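PDB 2Q0V: ubiquitin-conjugating enzyme E2, putative from Plasmodium falciparum, which probably acts in the ubiquitin-conjugation pathway as an E2 or E2-variant protein. Local coordinates for residues I128-S131 with L132-M136; V91-D94 with T95-M99. One frame throughout, in Å; residues are numbered along the deposited sequence.

Interaction 1: residues I128-S131 with L132-M136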
ATOM      1  N   ILE A 128      -2.347  -4.564  -0.404  1.00 29.37           N
ATOM      2  CA  ILE A 128      -0.997  -4.213   0.017  1.00 29.91           C
ATOM      3  C   ILE A 128      -1.069  -3.462   1.354  1.00 28.72           C
ATOM      4  O   ILE A 128      -0.413  -3.822   2.304  1.00 28.77           O
ATOM      5  CB  ILE A 128      -0.294  -3.341  -1.054  1.00 30.12           C
ATOM      6  CG1 ILE A 128      -0.118  -4.126  -2.377  1.00 30.55           C
ATOM      7  CG2 ILE A 128       1.029  -2.744  -0.481  1.00 29.14           C
ATOM      8  CD1 ILE A 128       0.298  -3.223  -3.587  1.00 30.68           C
ATOM      9  N   LEU A 129      -1.928  -2.461   1.417  1.00 28.71           N
ATOM     10  CA  LEU A 129      -2.108  -1.671   2.623  1.00 28.29           C
ATOM     11  C   LEU A 129      -2.521  -2.542   3.796  1.00 28.70           C
ATOM     12  O   LEU A 129      -1.848  -2.518   4.811  1.00 29.78           O
ATOM     13  CB  LEU A 129      -3.047  -0.486   2.361  1.00 27.86           C
ATOM     14  CG  LEU A 129      -2.476   0.460   1.288  1.00 26.83           C
ATOM     15  CD1 LEU A 129      -3.430   1.588   0.910  1.00 22.64           C
ATOM     16  CD2 LEU A 129      -1.023   0.966   1.600  1.00 24.41           C
ATOM     17  N   ILE A 130      -3.562  -3.359   3.617  1.00 29.36           N
ATOM     18  CA  ILE A 130      -3.958  -4.416   4.556  1.00 29.54           C
ATOM     19  C   ILE A 130      -2.842  -5.362   4.973  1.00 29.22           C
ATOM     20  O   ILE A 130      -2.652  -5.647   6.140  1.00 29.33           O
ATOM     21  CB  ILE A 130      -5.109  -5.252   3.980  1.00 30.19           C
ATOM     22  CG1 ILE A 130      -6.352  -4.390   3.815  1.00 28.97           C
ATOM     23  CG2 ILE A 130      -5.433  -6.491   4.900  1.00 28.80           C
ATOM     24  CD1 ILE A 130      -7.565  -5.200   3.137  1.00 31.18           C
ATOM     25  N   SER A 131      -2.084  -5.840   4.008  1.00 29.99           N
ATOM     26  CA  SER A 131      -0.933  -6.702   4.290  1.00 30.27           C
ATOM     27  C   SER A 131       0.132  -6.067   5.137  1.00 30.07           C
ATOM     28  O   SER A 131       0.741  -6.744   5.959  1.00 30.74           O
ATOM     29  CB  SER A 131      -0.318  -7.200   2.995  1.00 29.29           C
ATOM     30  OG  SER A 131      -1.142  -8.218   2.507  1.00 31.62           O
ATOM     31  N   LEU A 132       0.381  -4.782   4.901  1.00 30.47           N
ATOM     32  CA  LEU A 132       1.349  -4.022   5.682  1.00 30.91           C
ATOM     33  C   LEU A 132       0.875  -3.792   7.113  1.00 31.00           C
ATOM     34  O   LEU A 132       1.654  -3.923   8.057  1.00 30.19           O
ATOM     35  CB  LEU A 132       1.700  -2.709   4.975  1.00 31.29           C
ATOM     36  CG  LEU A 132       2.581  -2.869   3.710  1.00 31.95           C
ATOM     37  CD1 LEU A 132       2.688  -1.510   2.956  1.00 33.55           C
ATOM     38  CD2 LEU A 132       3.947  -3.413   4.062  1.00 28.64           C
ATOM     39  N   ARG A 133      -0.416  -3.522   7.285  1.00 31.40           N
ATOM     40  CA  ARG A 133      -0.933  -3.392   8.623  1.00 32.71           C
ATOM     41  C   ARG A 133      -0.899  -4.721   9.394  1.00 33.35           C
ATOM     42  O   ARG A 133      -0.728  -4.717  10.596  1.00 33.42           O
ATOM     43  CB  ARG A 133      -2.339  -2.823   8.599  1.00 33.49           C
ATOM     44  CG  ARG A 133      -2.525  -1.796   9.629  1.00 35.29           C
ATOM     45  CD  ARG A 133      -3.575  -0.770   9.244  1.00 38.24           C
ATOM     46  NE  ARG A 133      -4.835  -1.185   9.817  1.00 42.09           N
ATOM     47  CZ  ARG A 133      -5.138  -1.181  11.112  1.00 39.13           C
ATOM     48  NH1 ARG A 133      -6.321  -1.624  11.480  1.00 41.53           N
ATOM     49  NH2 ARG A 133      -4.300  -0.734  12.022  1.00 35.81           N
ATOM     50  N   GLN A 134      -1.029  -5.850   8.698  1.00 33.78           N
ATOM     51  CA  GLN A 134      -0.969  -7.161   9.352  1.00 34.11           C
ATOM     52  C   GLN A 134       0.427  -7.573   9.728  1.00 34.21           C
ATOM     53  O   GLN A 134       0.631  -8.203  10.757  1.00 33.92           O
ATOM     54  CB  GLN A 134      -1.651  -8.218   8.499  1.00 33.82           C
ATOM     55  CG  GLN A 134      -3.182  -7.970   8.481  1.00 37.28           C
ATOM     56  CD  GLN A 134      -3.899  -8.616   9.666  1.00 37.99           C
ATOM     57  OE1 GLN A 134      -3.492  -9.678  10.162  1.00 41.67           O
ATOM     58  NE2 GLN A 134      -4.965  -8.004  10.098  1.00 38.28           N
ATOM     59  N   GLU A 135       1.389  -7.190   8.897  1.00 34.67           N
ATOM     60  CA  GLU A 135       2.791  -7.367   9.206  1.00 35.40           C
ATOM     61  C   GLU A 135       3.223  -6.730  10.523  1.00 35.07           C
ATOM     62  O   GLU A 135       4.188  -7.191  11.117  1.00 35.33           O
ATOM     63  CB  GLU A 135       3.657  -6.790   8.087  1.00 35.81           C
ATOM     64  CG  GLU A 135       3.778  -7.712   6.902  1.00 38.95           C
ATOM     65  CD  GLU A 135       4.267  -9.093   7.267  1.00 42.93           C
ATOM     66  OE1 GLU A 135       5.470  -9.228   7.630  1.00 45.55           O
ATOM     67  OE2 GLU A 135       3.447 -10.046   7.179  1.00 42.67           O
ATOM     68  N   MET A 136       2.540  -5.660  10.937  1.00 34.70           N
ATOM     69  CA  MET A 136       2.843  -4.955  12.173  1.00 35.19           C
ATOM     70  C   MET A 136       2.538  -5.821  13.381  1.00 37.01           C
ATOM     71  O   MET A 136       3.166  -5.652  14.421  1.00 36.97           O
ATOM     72  CB  MET A 136       2.034  -3.670  12.282  1.00 34.31           C
ATOM     73  CG  MET A 136       2.495  -2.555  11.404  1.00 30.60           C
ATOM     74  SD  MET A 136       1.186  -1.362  11.409  1.00 33.68           S
ATOM     75  CE  MET A 136       2.083  -0.046  10.548  1.00 30.32           C
TER
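Two turns of helix 125-135, which packs against the antiparallel sheet of the ubiquitin-conjugating fold, carry this local contact, with Ile-128 meeting Leu-132 in both backbone and side chain. Four consecutive bonds from residue i+4 back to residue i identify the segment as alpha-helical: Leu-132 N to Ile-128 O spans 2.9 Å, and Arg-133 N to Leu-129 O, Gln-134 N to Ile-130 O and Glu-135 N to Ser-131 O are each 3.0 Å. The first runs close to the line of its carbonyl, with a C=O...N angle of 163°. At the last the donor leaves the carbonyl direction, Glu-135 N being tilted 29° from the plane of the Ser-131 carbonyl. Side chains follow the same spacing. Leu-132 carries CG beside its own backbone N (chi1 -72°), which sets CG 3.4 Å from Ile-128 O and lets CD1 reach Ile-128 CG2 at 4.0 Å, the two chains lying side by side and pointing the same way. Gln-134 and Glu-135 turn their CG atoms likewise: Gln-134 CG comes within 3.3 Å of Ile-130 O, and Glu-135 CG makes the equivalent approach to Ser-131 O. Ser-131 OG hydrogen-bonds back to Thr-127 O, and Arg-133 NH2 to Phe-62 O. Leu-129 and Leu-132 face strands 56-62 and 73-79, while Ile-128 and Ser-131 touch Ile-115 of helix 114-117.

Interaction 2: residues V91-D94 with T95-M99; sequences VKFD and TKIEM
Phe-93 and Thr-95 bury the most surface here, meeting where the chain leaves the end of strand 90-93 and doubles round its aromatic side chain. Asp-94 makes the turn: its psi of -41° departs from the extended backbone of Phe-93 and Thr-95 before and after it. This brings the Thr-95 carbonyl back against Phe-93, two residues earlier, with Thr-95 O 3.1 Å from Phe-93 CB and 3.6 Å from Phe-93 CD2, an oblique approach to the ring. Phe-93 holds CG beside its own backbone N (chi1 -83°), which swings the ring against the returning loop. Ile-97 packs over one face of it: its CG2 lies 3.7 Å from the ring centroid and only 11° off the normal, a CH-pi contact almost over the centre. The other branch of Ile-97 extends farther along the ring, CD1 being 3.8 Å from Phe-93 CZ. On the same side of the ring plane, but displaced beyond the CE1-CZ bond, Met-99 CE comes to 4.0 Å from Phe-93 CZ, its side chain crossing that of Phe-93 at about a right angle. The polar ends are engaged by strand 73-79, Thr-95 OG1 hydrogen-bonding to Ser-75 N and Asp-94 OD2 to Thr-77 OG1. Since no hydrogen bond joins residues 91-94 to 95-99, the contact between the two sides rests on apolar and CH-pi packing round one aromatic ring, and the polar bonds instead fix the bend to the sheet.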
ATOM      1  N   VAL A  91       6.239  -0.126  -3.722  1.00 38.74           N
ATOM      2  CA  VAL A  91       5.720   0.400  -2.479  1.00 37.85           C
ATOM      3  C   VAL A  91       6.868   1.010  -1.690  1.00 38.26           C
ATOM      4  O   VAL A  91       7.896   0.365  -1.471  1.00 37.57           O
ATOM      5  CB  VAL A  91       5.001  -0.718  -1.628  1.00 37.73           C
ATOM      6  CG1 VAL A  91       4.318  -0.123  -0.388  1.00 35.59           C
ATOM      7  CG2 VAL A  91       4.011  -1.512  -2.472  1.00 36.75           C
ATOM      8  N   LYS A  92       6.690   2.260  -1.268  1.00 38.85           N
ATOM      9  CA  LYS A  92       7.618   2.873  -0.326  1.00 39.71           C
ATOM     10  C   LYS A  92       6.974   3.764   0.735  1.00 39.63           C
ATOM     11  O   LYS A  92       5.995   4.497   0.487  1.00 39.62           O
ATOM     12  CB  LYS A  92       8.794   3.584  -1.023  1.00 40.44           C
ATOM     13  CG  LYS A  92       8.455   4.651  -2.016  1.00 43.10           C
ATOM     14  CD  LYS A  92       9.628   4.835  -3.003  1.00 45.10           C
ATOM     15  CE  LYS A  92       9.762   3.633  -3.990  1.00 47.73           C
ATOM     16  NZ  LYS A  92      10.906   3.713  -5.009  1.00 47.20           N
ATOM     17  N   PHE A  93       7.531   3.656   1.931  1.00 38.87           N
ATOM     18  CA  PHE A  93       7.140   4.493   3.029  1.00 38.79           C
ATOM     19  C   PHE A  93       7.846   5.838   2.867  1.00 39.76           C
ATOM     20  O   PHE A  93       9.050   5.903   2.568  1.00 39.71           O
ATOM     21  CB  PHE A  93       7.548   3.855   4.353  1.00 37.97           C
ATOM     22  CG  PHE A  93       6.589   2.833   4.863  1.00 36.60           C
ATOM     23  CD1 PHE A  93       6.675   1.518   4.446  1.00 34.40           C
ATOM     24  CD2 PHE A  93       5.588   3.193   5.776  1.00 35.43           C
ATOM     25  CE1 PHE A  93       5.789   0.573   4.918  1.00 35.18           C
ATOM     26  CE2 PHE A  93       4.696   2.248   6.264  1.00 35.47           C
ATOM     27  CZ  PHE A  93       4.795   0.937   5.841  1.00 36.22           C
ATOM     28  N   ASP A  94       7.063   6.894   3.037  1.00 40.14           N
ATOM     29  CA  ASP A  94       7.564   8.234   3.196  1.00 40.61           C
ATOM     30  C   ASP A  94       7.846   8.440   4.707  1.00 40.63           C
ATOM     31  O   ASP A  94       8.871   8.998   5.068  1.00 40.99           O
ATOM     32  CB  ASP A  94       6.534   9.238   2.654  1.00 40.70           C
ATOM     33  CG  ASP A  94       6.149   8.962   1.176  1.00 43.96           C
ATOM     34  OD1 ASP A  94       7.043   8.755   0.311  1.00 47.02           O
ATOM     35  OD2 ASP A  94       4.936   8.963   0.858  1.00 46.84           O
ATOM     36  N   THR A  95       6.949   7.948   5.574  1.00 40.06           N
ATOM     37  CA  THR A  95       7.149   7.938   7.020  1.00 39.33           C
ATOM     38  C   THR A  95       8.082   6.798   7.397  1.00 40.22           C
ATOM     39  O   THR A  95       7.963   5.664   6.873  1.00 39.78           O
ATOM     40  CB  THR A  95       5.827   7.784   7.798  1.00 38.79           C
ATOM     41  OG1 THR A  95       4.859   8.705   7.296  1.00 38.69           O
ATOM     42  CG2 THR A  95       6.019   8.075   9.265  1.00 37.69           C
ATOM     43  N   LYS A  96       9.017   7.117   8.298  1.00 40.59           N
ATOM     44  CA  LYS A  96      10.034   6.189   8.742  1.00 41.15           C
ATOM     45  C   LYS A  96       9.426   5.061   9.535  1.00 41.05           C
ATOM     46  O   LYS A  96       8.597   5.283  10.412  1.00 41.67           O
ATOM     47  CB  LYS A  96      11.094   6.896   9.578  1.00 41.46           C
ATOM     48  CG  LYS A  96      12.115   7.656   8.745  1.00 46.08           C
ATOM     49  CD  LYS A  96      13.508   7.628   9.378  1.00 51.01           C
ATOM     50  CE  LYS A  96      14.376   8.756   8.815  1.00 54.26           C
ATOM     51  NZ  LYS A  96      15.826   8.358   8.627  1.00 58.31           N
ATOM     52  N   ILE A  97       9.870   3.847   9.238  1.00 40.37           N
ATOM     53  CA  ILE A  97       9.377   2.675   9.909  1.00 39.89           C
ATOM     54  C   ILE A  97      10.494   1.632   9.999  1.00 40.47           C
ATOM     55  O   ILE A  97      11.422   1.609   9.178  1.00 40.55           O
ATOM     56  CB  ILE A  97       8.086   2.142   9.187  1.00 40.01           C
ATOM     57  CG1 ILE A  97       7.275   1.207  10.095  1.00 39.22           C
ATOM     58  CG2 ILE A  97       8.404   1.559   7.802  1.00 37.63           C
ATOM     59  CD1 ILE A  97       5.981   0.730   9.470  1.00 39.19           C
ATOM     60  N   GLU A  98      10.432   0.797  11.021  1.00 41.13           N
ATOM     61  CA  GLU A  98      11.290  -0.393  11.076  1.00 42.19           C
ATOM     62  C   GLU A  98      10.397  -1.603  11.010  1.00 41.15           C
ATOM     63  O   GLU A  98       9.603  -1.856  11.928  1.00 40.74           O
ATOM     64  CB  GLU A  98      12.169  -0.416  12.334  1.00 42.62           C
ATOM     65  CG  GLU A  98      13.208   0.692  12.332  1.00 47.33           C
ATOM     66  CD  GLU A  98      14.455   0.345  11.536  1.00 53.65           C
ATOM     67  OE1 GLU A  98      14.968  -0.791  11.697  1.00 57.08           O
ATOM     68  OE2 GLU A  98      14.927   1.205  10.758  1.00 56.17           O
ATOM     69  N   MET A  99      10.492  -2.309   9.886  1.00 41.10           N
ATOM     70  CA  MET A  99       9.769  -3.572   9.678  1.00 41.27           C
ATOM     71  C   MET A  99      10.654  -4.506   8.883  1.00 39.87           C
ATOM     72  O   MET A  99      11.381  -4.063   7.988  1.00 40.69           O
ATOM     73  CB  MET A  99       8.474  -3.350   8.903  1.00 40.95           C
ATOM     74  CG  MET A  99       7.326  -2.836   9.713  1.00 42.56           C
ATOM     75  SD  MET A  99       5.697  -3.277   9.048  1.00 44.39           S
ATOM     76  CE  MET A  99       5.796  -2.597   7.423  1.00 40.82           C
TER

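How the interactions relate
From the N terminus, interaction 2 comes first, turning the chain as it leaves strand 90-93, one of the two edge strands of the sheet. The chain then passes through helix 114-117 before interaction 1 forms within helix 125-135. Each contact joins adjacent segments, so neither encloses a long loop, and the two follow in series without nesting or crossing. Their centres are 12 Å apart, yet they touch: Ile-128 CG2 lies 3.8 Å from Val-91 CG2, and Leu-132 CD2 lies 3.9 Å from Met-99 CE. Leu-132 also meets the strand, its CD1 4.0 Å from Val-91 CG1. Together with Met-136 against Met-99, these apolar contacts tie the helix to the sheet edge and its following loop.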